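Local atomic coordinates of rifin (Plasmodium falciparum, PDB entry 7JZK), a protein that is a variant surface antigen of the malaria parasite whose V2 domain binds an antibody-borne LAIR1 ectodomain and probably targets the immune receptor LAIR1. Residues 59-64 / 111-116. Sequence-based numbering, arbitrary orientation.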
ATOM      1  N   SER B  59     -18.887 -10.590   8.819  1.00 69.91           N
ATOM      2  CA  SER B  59     -19.346  -9.237   8.503  1.00 65.92           C
ATOM      3  C   SER B  59     -18.616  -8.163   9.314  1.00 58.95           C
ATOM      4  O   SER B  59     -19.105  -7.033   9.421  1.00 55.34           O
ATOM      5  CB  SER B  59     -20.856  -9.127   8.714  1.00 67.23           C
ATOM      6  OG  SER B  59     -21.214  -9.625   9.996  1.00 72.02           O
ATOM      7  N   ASP B  60     -17.444  -8.483   9.862  1.00 55.62           N
ATOM      8  CA  ASP B  60     -16.692  -7.570  10.726  1.00 62.28           C
ATOM      9  C   ASP B  60     -15.857  -6.622   9.864  1.00 60.00           C
ATOM     10  O   ASP B  60     -14.644  -6.763   9.719  1.00 57.24           O
ATOM     11  CB  ASP B  60     -15.810  -8.375  11.678  1.00 57.36           C
ATOM     12  CG  ASP B  60     -15.103  -7.509  12.707  1.00 63.27           C
ATOM     13  OD1 ASP B  60     -15.276  -6.263  12.690  1.00 63.69           O
ATOM     14  OD2 ASP B  60     -14.340  -8.083  13.513  1.00 60.30           O
ATOM     15  N   VAL B  61     -16.520  -5.586   9.356  1.00 57.07           N
ATOM     16  CA  VAL B  61     -15.874  -4.698   8.396  1.00 58.36           C
ATOM     17  C   VAL B  61     -14.579  -4.120   8.965  1.00 61.65           C
ATOM     18  O   VAL B  61     -13.572  -4.003   8.257  1.00 60.84           O
ATOM     19  CB  VAL B  61     -16.844  -3.583   7.982  1.00 54.29           C
ATOM     20  CG1 VAL B  61     -16.062  -2.455   7.347  1.00 56.26           C
ATOM     21  CG2 VAL B  61     -17.951  -4.130   7.074  1.00 52.95           C
ATOM     22  N   THR B  62     -14.577  -3.757  10.246  1.00 58.95           N
ATOM     23  CA  THR B  62     -13.417  -3.081  10.818  1.00 59.13           C
ATOM     24  C   THR B  62     -12.199  -3.990  10.859  1.00 59.85           C
ATOM     25  O   THR B  62     -11.086  -3.577  10.510  1.00 62.29           O
ATOM     26  CB  THR B  62     -13.744  -2.576  12.220  1.00 63.69           C
ATOM     27  OG1 THR B  62     -14.767  -1.581  12.127  1.00 72.37           O
ATOM     28  CG2 THR B  62     -12.506  -1.965  12.885  1.00 59.76           C
ATOM     29  N   THR B  63     -12.382  -5.231  11.297  1.00 63.75           N
ATOM     30  CA  THR B  63     -11.231  -6.113  11.436  1.00 62.49           C
ATOM     31  C   THR B  63     -10.639  -6.456  10.078  1.00 60.91           C
ATOM     32  O   THR B  63      -9.416  -6.408   9.885  1.00 63.32           O
ATOM     33  CB  THR B  63     -11.655  -7.377  12.180  1.00 62.44           C
ATOM     34  OG1 THR B  63     -12.133  -7.012  13.481  1.00 68.74           O
ATOM     35  CG2 THR B  63     -10.499  -8.388  12.291  1.00 55.79           C
ATOM     36  N   ILE B  64     -11.494  -6.776   9.114  1.00 56.25           N
ATOM     37  CA  ILE B  64     -10.992  -7.128   7.800  1.00 57.03           C
ATOM     38  C   ILE B  64     -10.321  -5.934   7.141  1.00 57.84           C
ATOM     39  O   ILE B  64      -9.257  -6.069   6.530  1.00 51.99           O
ATOM     40  CB  ILE B  64     -12.126  -7.694   6.943  1.00 54.23           C
ATOM     41  CG1 ILE B  64     -11.680  -7.783   5.501  1.00 58.53           C
ATOM     42  CG2 ILE B  64     -13.306  -6.806   7.009  1.00 60.78           C
ATOM     43  CD1 ILE B  64     -12.765  -8.261   4.633  1.00 63.67           C
ATOM     44  N   ALA B 111     -10.382   4.298   2.426  1.00 51.61           N
ATOM     45  CA  ALA B 111     -10.869   3.795   1.142  1.00 48.57           C
ATOM     46  C   ALA B 111     -11.096   2.282   1.211  1.00 47.61           C
ATOM     47  O   ALA B 111     -12.089   1.763   0.702  1.00 45.35           O
ATOM     48  CB  ALA B 111      -9.875   4.165   0.027  1.00 46.29           C
ATOM     49  N   ILE B 112     -10.214   1.567   1.901  1.00 42.94           N
ATOM     50  CA  ILE B 112     -10.391   0.138   2.050  1.00 50.48           C
ATOM     51  C   ILE B 112     -11.660  -0.141   2.836  1.00 53.03           C
ATOM     52  O   ILE B 112     -12.402  -1.060   2.515  1.00 50.26           O
ATOM     53  CB  ILE B 112      -9.160  -0.483   2.726  1.00 46.26           C
ATOM     54  CG1 ILE B 112      -7.955  -0.290   1.828  1.00 45.72           C
ATOM     55  CG2 ILE B 112      -9.406  -1.990   3.052  1.00 46.92           C
ATOM     56  CD1 ILE B 112      -6.654  -0.585   2.506  1.00 48.04           C
ATOM     57  N   THR B 113     -11.913   0.644   3.884  1.00 54.55           N
ATOM     58  CA  THR B 113     -13.104   0.487   4.712  1.00 53.21           C
ATOM     59  C   THR B 113     -14.353   0.669   3.871  1.00 54.66           C
ATOM     60  O   THR B 113     -15.260  -0.161   3.908  1.00 52.82           O
ATOM     61  CB  THR B 113     -13.053   1.499   5.874  1.00 56.06           C
ATOM     62  OG1 THR B 113     -11.936   1.193   6.729  1.00 53.36           O
ATOM     63  CG2 THR B 113     -14.342   1.516   6.694  1.00 55.91           C
ATOM     64  N   GLY B 114     -14.392   1.706   3.047  1.00 50.81           N
ATOM     65  CA  GLY B 114     -15.551   1.876   2.188  1.00 50.86           C
ATOM     66  C   GLY B 114     -15.720   0.720   1.219  1.00 53.10           C
ATOM     67  O   GLY B 114     -16.839   0.240   0.994  1.00 56.78           O
ATOM     68  N   ALA B 115     -14.606   0.222   0.674  1.00 49.81           N
ATOM     69  CA  ALA B 115     -14.697  -0.891  -0.264  1.00 54.61           C
ATOM     70  C   ALA B 115     -15.236  -2.139   0.428  1.00 56.20           C
ATOM     71  O   ALA B 115     -16.175  -2.784  -0.056  1.00 53.89           O
ATOM     72  CB  ALA B 115     -13.328  -1.162  -0.885  1.00 47.60           C
ATOM     73  N   VAL B 116     -14.689  -2.459   1.599  1.00 49.67           N
ATOM     74  CA  VAL B 116     -15.118  -3.642   2.327  1.00 53.67           C
ATOM     75  C   VAL B 116     -16.574  -3.516   2.712  1.00 55.87           C
ATOM     76  O   VAL B 116     -17.324  -4.501   2.691  1.00 57.76           O
ATOM     77  CB  VAL B 116     -14.222  -3.819   3.561  1.00 54.66           C
ATOM     78  CG1 VAL B 116     -14.855  -4.768   4.547  1.00 54.01           C
ATOM     79  CG2 VAL B 116     -12.864  -4.296   3.143  1.00 51.99           C
TER
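Val116 pushes its CG1 methyl between Val61 and Ile64, two side chains one helical turn apart, and the close side-chain approaches, those within about 4 Å, all converge on this one carbon. Its closest neighbour is the branch methyl of Ile64, with CG2 of Ile64 3.6 Å from CG1 of Val116; these two side chains meet tip to tip. Val61 instead runs alongside Val116 in the opposite sense, CG1 to CG1 at 3.8 Å, and its other methyl, CG2, stands 4.0 Å from the same Val116 CG1. CG1 of Val116 lies anti to its own backbone N (chi1 164°), which carries it out toward the first turn of the other helix. The contact thus joins the first turn of helix 61-75 to the first half of helix 108-126 in the largely helical RIFIN V2 domain, and Ile112 continues the interface along the former helix onto Ile68 and Met72. Packing is looser toward Thr113, whose CG2 stays 4.4 Å from CG1 of Val61, while its hydroxyl is hydrogen-bonded to the carbonyl of Lys109 in its own helix. On the side of helix 61-75 turned from Val116, Asp60 is the N-cap: its OD1 accepts a weak bond from Thr63 N at 3.4 Å. Thr62, beside this cap, is exposed to solvent.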